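Local atomic coordinates of nitroreductase-like family protein (Bacillus cereus, PDB entry 2I7H), a protein that belongs to the nitroreductase-like family of alpha+beta proteins and binds flavin mononucleotide, with two chains in its assembly. Residues 55-60 against 95-100; 87-92 against 162-167. One frame throughout, in Å; residues are numbered along the deposited sequence. Where two conformers were deposited one is given.

Contact 1: residues 55-60 against 95-100; sequences KLYIGE and QIVVYM
K55, L56 and Y57 pair with V97, I96 and Q95 in an antiparallel ladder, joining strand 53-58 to strand 94-101 of the four-stranded sheet of this nitroreductase-like fold. Four backbone bonds define the register. In the hydrogen-bonded pair Y57 with Q95, Y57 N gives to Q95 O at 2.8 Å, nearly straight at 168°, and Q95 N returns one to Y57 O at 3.0 Å. K55 and V97 form the second such pair, K55 N to V97 O and V97 N to K55 O both at 2.9 Å, the latter more bent at 145°. L56 and I96 between them are a non-hydrogen-bonded pair, and I96 CA leans on K55 O at 3.3 Å in a CA-H...O contact.

L56 and I96 share one face: with CG of L56 anti to the backbone N (chi1 167°), the side-chain end swings across and CD1 meets CG1 of I96 at 3.5 Å. The other face carries K55, Y57, Q95 and V97. There CE1 of Y57 touches CG2 of V97 at 3.8 Å, and CG of K55 comes obliquely to 3.7 Å from CE1 of Y99, with CD and CE staying near that same atom. OE1 of Q95 is buried here with no partner in the model, whereas NE2 is hydrogen-bonded to helix 75-90.

Further out, L65 of helix 62-71 packs on Y57 and Q95, and I151 on Y57 and V97. Residues 55-57 also pair in parallel with a strand of the second subunit, extending the sheet across the interface, where K55 NZ salt-bridges OE2 of E185 of that subunit.

Contact 2: residues 87-92 against 162-167; sequences DRFLST and ILHIGY
H164 presents its imidazole edge to one face of the F89 ring, an edge-to-face (T-shaped) pair with centroids 4.8 Å apart and planes at 87°. The leading atom is CE1 of H164, which stands over the F89 face, displaced toward the rim, and comes within 3.5 Å of CZ of F89. R88 reaches the same carbon: its chain, bent at chi2 and chi3, brings NH1 to 3.5 Å from CE1 of H164, with the guanidinium and imidazole planes 64° apart and the imidazole at the guanidinium edge. No hydrogen bond crosses between the segments.

T92 supplies the third contact, its methyl CG2 lying 3.8 Å from CB of H164 and touching the backbone N of I165. With OG1 beside the backbone N (chi1 -61°), CG2 stands opposite that nitrogen and faces the strand, while OG1 gives a 2.7 Å bond to R88 O. That carbonyl also accepts from S91 N, the two donors arriving from opposite faces.

The contact sets the C-terminal end of helix 75-90 against strand 157-167 near the flavin site, the R88 side chain being about 7 Å from the bound flavin mononucleotide. Helix 62-71 packs on F89 through L65, V66 and V69, Q95 of strand 94-101 adjoins H164, and F123 of helix 106-129 packs on I165.

Overall arrangement
From the N terminus, helices 10-16 and 30-40 lead to strand 53-58, the first strand of the sheet, followed by helices 62-71 and 75-90; contact 1 closes this mostly helical excursion by pairing 55-60 with 95-100. Contact 2 starts at 87-92, within that loop, and closes only at 162-167, after helix 106-129 and strand 132-137, so the two closures cross. Their centres lie 10 Å apart. Strands 94-101 and 157-167 are sheet neighbours, joined here by a probable hydrogen bond from L163 N to I96 O (2.8 Å); NE2 of Q95 probably bonds F89 O. Contact 1 thus builds the sheet itself, whereas contact 2 packs a helix end against it.

Contact 1: residues 55-60 against 95-100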
loop_
_atom_site.group_PDB
_atom_site.type_symbol
_atom_site.label_atom_id
_atom_site.label_comp_id
_atom_site.label_asym_id
_atom_site.label_seq_id
_atom_site.Cartn_x
_atom_site.Cartn_y
_atom_site.Cartn_z
ATOM N N LYS A 55 3.228 -10.935 13.616
ATOM C CA LYS A 55 2.988 -11.486 14.956
ATOM C C LYS A 55 1.581 -11.057 15.342
ATOM O O LYS A 55 1.240 -9.876 15.241
ATOM C CB LYS A 55 4.013 -10.995 15.980
ATOM C CG LYS A 55 5.378 -10.743 15.399
ATOM C CD LYS A 55 6.503 -11.085 16.316
ATOM C CE LYS A 55 7.008 -12.463 15.947
ATOM N NZ LYS A 55 8.401 -12.690 16.324
ATOM N N LEU A 56 0.746 -12.013 15.723
ATOM C CA LEU A 56 -0.601 -11.697 16.174
ATOM C C LEU A 56 -0.667 -11.892 17.676
ATOM O O LEU A 56 -0.400 -12.976 18.164
ATOM C CB LEU A 56 -1.646 -12.594 15.475
ATOM C CG LEU A 56 -3.085 -12.612 16.032
ATOM C CD1 LEU A 56 -3.877 -11.340 15.767
ATOM C CD2 LEU A 56 -3.868 -13.825 15.508
ATOM N N TYR A 57 -0.999 -10.825 18.395
ATOM C CA TYR A 57 -1.179 -10.878 19.842
ATOM C C TYR A 57 -2.658 -10.801 20.137
ATOM O O TYR A 57 -3.342 -9.874 19.685
ATOM C CB TYR A 57 -0.420 -9.743 20.555
ATOM C CG TYR A 57 1.088 -9.795 20.339
ATOM C CD1 TYR A 57 1.658 -9.342 19.143
ATOM C CD2 TYR A 57 1.940 -10.267 21.328
ATOM C CE1 TYR A 57 3.022 -9.376 18.933
ATOM C CE2 TYR A 57 3.302 -10.316 21.133
ATOM C CZ TYR A 57 3.836 -9.875 19.917
ATOM O OH TYR A 57 5.181 -9.923 19.689
ATOM N N ILE A 58 -3.155 -11.793 20.872
ATOM C CA ILE A 58 -4.571 -11.886 21.229
ATOM C C ILE A 58 -4.732 -12.435 22.636
ATOM O O ILE A 58 -3.923 -13.244 23.093
ATOM C CB ILE A 58 -5.387 -12.778 20.240
ATOM C CG1 ILE A 58 -4.704 -14.133 20.013
ATOM C CG2 ILE A 58 -5.593 -12.063 18.922
ATOM C CD1 ILE A 58 -5.604 -15.187 19.397
ATOM N N GLY A 59 -5.782 -11.993 23.320
ATOM C CA GLY A 59 -6.109 -12.497 24.658
ATOM C C GLY A 59 -4.992 -12.190 25.628
ATOM O O GLY A 59 -4.500 -11.065 25.666
ATOM N N GLU A 60 -4.568 -13.196 26.389
ATOM C CA GLU A 60 -3.508 -13.001 27.381
ATOM C C GLU A 60 -2.156 -12.590 26.790
ATOM O O GLU A 60 -1.381 -11.880 27.445
ATOM C CB GLU A 60 -3.393 -14.213 28.301
ATOM C CG GLU A 60 -3.982 -13.995 29.718
ATOM C CD GLU A 60 -2.928 -13.502 30.733
ATOM O OE1 GLU A 60 -2.864 -14.044 31.862
ATOM O OE2 GLU A 60 -2.140 -12.580 30.394
ATOM N N GLN A 95 -3.729 -7.199 18.286
ATOM C CA GLN A 95 -2.681 -6.422 17.614
ATOM C C GLN A 95 -1.961 -7.329 16.635
ATOM O O GLN A 95 -1.685 -8.495 16.944
ATOM C CB GLN A 95 -1.656 -5.862 18.600
ATOM C CG GLN A 95 -2.117 -4.653 19.372
ATOM C CD GLN A 95 -2.764 -5.007 20.697
ATOM O OE1 GLN A 95 -2.458 -6.045 21.308
ATOM N NE2 GLN A 95 -3.655 -4.121 21.170
ATOM N N ILE A 96 -1.663 -6.786 15.460
ATOM C CA ILE A 96 -0.843 -7.459 14.465
ATOM C C ILE A 96 0.399 -6.625 14.112
ATOM O O ILE A 96 0.293 -5.561 13.506
ATOM C CB ILE A 96 -1.647 -7.857 13.204
ATOM C CG1 ILE A 96 -2.792 -8.793 13.616
ATOM C CG2 ILE A 96 -0.742 -8.616 12.229
ATOM C CD1 ILE A 96 -3.648 -9.261 12.493
ATOM N N VAL A 97 1.563 -7.101 14.541
ATOM C CA VAL A 97 2.821 -6.471 14.172
ATOM C C VAL A 97 3.185 -7.007 12.776
ATOM O O VAL A 97 3.281 -8.213 12.572
ATOM C CB VAL A 97 3.947 -6.740 15.219
ATOM C CG1 VAL A 97 5.177 -5.984 14.856
ATOM C CG2 VAL A 97 3.520 -6.383 16.654
ATOM N N VAL A 98 3.304 -6.116 11.810
ATOM C CA VAL A 98 3.640 -6.512 10.433
ATOM C C VAL A 98 5.088 -6.096 10.192
ATOM O O VAL A 98 5.448 -4.918 10.363
ATOM C CB VAL A 98 2.738 -5.833 9.381
ATOM C CG1 VAL A 98 3.182 -6.220 7.975
ATOM C CG2 VAL A 98 1.205 -6.160 9.620
ATOM N N TYR A 99 5.918 -7.060 9.821
ATOM C CA TYR A 99 7.318 -6.794 9.652
ATOM C C TYR A 99 7.880 -7.494 8.413
ATOM O O TYR A 99 7.217 -8.345 7.801
ATOM C CB TYR A 99 8.115 -7.126 10.944
ATOM C CG TYR A 99 8.191 -8.570 11.241
ATOM C CD1 TYR A 99 7.165 -9.214 11.958
ATOM C CD2 TYR A 99 9.264 -9.326 10.789
ATOM C CE1 TYR A 99 7.227 -10.560 12.219
ATOM C CE2 TYR A 99 9.340 -10.684 11.047
ATOM C CZ TYR A 99 8.309 -11.295 11.755
ATOM O OH TYR A 99 8.386 -12.641 12.006
HETATM N N MSE A 100 9.098 -7.098 8.042
HETATM C CA MSE A 100 9.807 -7.667 6.895
HETATM C C MSE A 100 11.313 -7.687 7.159
HETATM O O MSE A 100 11.821 -6.905 7.970
HETATM C CB MSE A 100 9.527 -6.862 5.607
HETATM C CG MSE A 100 9.987 -5.403 5.701
HETATM SE SE MSE A 100 9.655 -4.451 4.056
HETATM C CE MSE A 100 11.278 -3.517 3.921
#

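Contact 2: residues 87-92 against 162-167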
loop_
_atom_site.group_PDB
_atom_site.type_symbol
_atom_site.label_atom_id
_atom_site.label_comp_id
_atom_site.label_asym_id
_atom_site.label_seq_id
_atom_site.Cartn_x
_atom_site.Cartn_y
_atom_site.Cartn_z
ATOM N N ASP A 87 -3.735 0.034 29.204
ATOM C CA ASP A 87 -5.174 -0.087 29.256
ATOM C C ASP A 87 -5.790 -0.099 27.869
ATOM O O ASP A 87 -6.766 -0.832 27.619
ATOM C CB ASP A 87 -5.767 1.026 30.112
ATOM C CG ASP A 87 -5.520 0.804 31.583
ATOM O OD1 ASP A 87 -4.848 -0.193 31.945
ATOM O OD2 ASP A 87 -6.001 1.619 32.403
ATOM N N ARG A 88 -5.215 0.700 26.971
ATOM C CA ARG A 88 -5.660 0.744 25.580
ATOM C C ARG A 88 -5.419 -0.575 24.830
ATOM O O ARG A 88 -6.299 -1.080 24.139
ATOM C CB ARG A 88 -4.977 1.877 24.837
ATOM C CG ARG A 88 -5.868 2.508 23.821
ATOM C CD ARG A 88 -5.221 2.646 22.462
ATOM N NE ARG A 88 -3.959 3.380 22.458
ATOM C CZ ARG A 88 -2.858 2.979 21.820
ATOM N NH1 ARG A 88 -2.838 1.841 21.142
ATOM N NH2 ARG A 88 -1.770 3.721 21.859
ATOM N N PHE A 89 -4.215 -1.110 24.956
ATOM C CA PHE A 89 -3.834 -2.336 24.267
ATOM C C PHE A 89 -4.673 -3.506 24.784
ATOM O O PHE A 89 -4.904 -4.499 24.086
ATOM C CB PHE A 89 -2.351 -2.637 24.532
ATOM C CG PHE A 89 -1.405 -2.006 23.570
ATOM C CD1 PHE A 89 -1.372 -0.632 23.396
ATOM C CD2 PHE A 89 -0.492 -2.792 22.864
ATOM C CE1 PHE A 89 -0.476 -0.044 22.513
ATOM C CE2 PHE A 89 0.420 -2.204 21.993
ATOM C CZ PHE A 89 0.426 -0.819 21.816
ATOM N N LEU A 90 -5.089 -3.395 26.035
ATOM C CA LEU A 90 -5.766 -4.484 26.702
ATOM C C LEU A 90 -7.288 -4.423 26.520
ATOM O O LEU A 90 -8.005 -5.373 26.877
ATOM C CB LEU A 90 -5.347 -4.512 28.174
ATOM C CG LEU A 90 -4.201 -5.480 28.522
ATOM C CD1 LEU A 90 -3.230 -5.749 27.422
ATOM C CD2 LEU A 90 -3.448 -5.058 29.756
ATOM N N SER A 91 -7.770 -3.305 25.964
ATOM C CA SER A 91 -9.169 -3.185 25.525
ATOM C C SER A 91 -9.242 -3.106 24.009
ATOM O O SER A 91 -10.186 -2.545 23.436
ATOM C CB SER A 91 -9.881 -1.992 26.189
ATOM O OG SER A 91 -9.054 -0.849 26.186
ATOM N N THR A 92 -8.211 -3.658 23.371
ATOM C CA THR A 92 -8.138 -3.819 21.928
ATOM C C THR A 92 -8.008 -5.312 21.701
ATOM O O THR A 92 -7.052 -5.918 22.182
ATOM C CB THR A 92 -6.924 -3.074 21.346
ATOM O OG1 THR A 92 -7.054 -1.679 21.632
ATOM C CG2 THR A 92 -6.803 -3.272 19.828
ATOM N N ILE A 162 1.870 -1.599 13.247
ATOM C CA ILE A 162 1.126 -2.409 14.196
ATOM C C ILE A 162 -0.329 -2.113 13.948
ATOM O O ILE A 162 -0.766 -0.984 14.076
ATOM C CB ILE A 162 1.520 -2.163 15.673
ATOM C CG1 ILE A 162 3.037 -2.341 15.834
ATOM C CG2 ILE A 162 0.675 -3.101 16.623
ATOM C CD1 ILE A 162 3.563 -2.343 17.268
ATOM N N LEU A 163 -1.076 -3.132 13.551
ATOM C CA LEU A 163 -2.498 -2.965 13.321
ATOM C C LEU A 163 -3.265 -3.310 14.590
ATOM O O LEU A 163 -3.078 -4.380 15.147
ATOM C CB LEU A 163 -2.973 -3.852 12.171
ATOM C CG LEU A 163 -2.475 -3.607 10.759
ATOM C CD1 LEU A 163 -2.512 -4.946 10.077
ATOM C CD2 LEU A 163 -3.382 -2.584 10.049
ATOM N N HIS A 164 -4.104 -2.381 15.039
ATOM C CA HIS A 164 -4.970 -2.565 16.210
ATOM C C HIS A 164 -6.380 -2.797 15.698
ATOM O O HIS A 164 -6.871 -2.042 14.882
ATOM C CB HIS A 164 -4.900 -1.359 17.135
ATOM C CG HIS A 164 -3.571 -1.218 17.817
ATOM N ND1 HIS A 164 -3.416 -1.349 19.177
ATOM C CD2 HIS A 164 -2.332 -0.966 17.321
ATOM C CE1 HIS A 164 -2.146 -1.163 19.498
ATOM N NE2 HIS A 164 -1.468 -0.938 18.388
ATOM N N ILE A 165 -7.007 -3.867 16.151
ATOM C CA ILE A 165 -8.155 -4.426 15.448
ATOM C C ILE A 165 -9.257 -4.819 16.417
ATOM O O ILE A 165 -8.987 -5.362 17.478
ATOM C CB ILE A 165 -7.755 -5.704 14.663
ATOM C CG1 ILE A 165 -6.540 -5.442 13.780
ATOM C CG2 ILE A 165 -8.935 -6.254 13.845
ATOM C CD1 ILE A 165 -5.673 -6.679 13.530
ATOM N N GLY A 166 -10.499 -4.562 16.028
ATOM C CA GLY A 166 -11.653 -5.114 16.735
ATOM C C GLY A 166 -12.947 -4.556 16.192
ATOM O O GLY A 166 -12.941 -3.662 15.335
ATOM N N TYR A 167 -14.058 -5.098 16.674
ATOM C CA TYR A 167 -15.382 -4.594 16.316
ATOM C C TYR A 167 -15.593 -3.252 16.995
ATOM O O TYR A 167 -14.967 -2.952 18.006
ATOM C CB TYR A 167 -16.483 -5.612 16.691
ATOM C CG TYR A 167 -16.363 -6.886 15.907
ATOM C CD1 TYR A 167 -15.824 -8.043 16.487
ATOM C CD2 TYR A 167 -16.741 -6.931 14.563
ATOM C CE1 TYR A 167 -15.684 -9.223 15.735
ATOM C CE2 TYR A 167 -16.609 -8.090 13.807
ATOM C CZ TYR A 167 -16.074 -9.225 14.392
ATOM O OH TYR A 167 -15.954 -10.362 13.636
#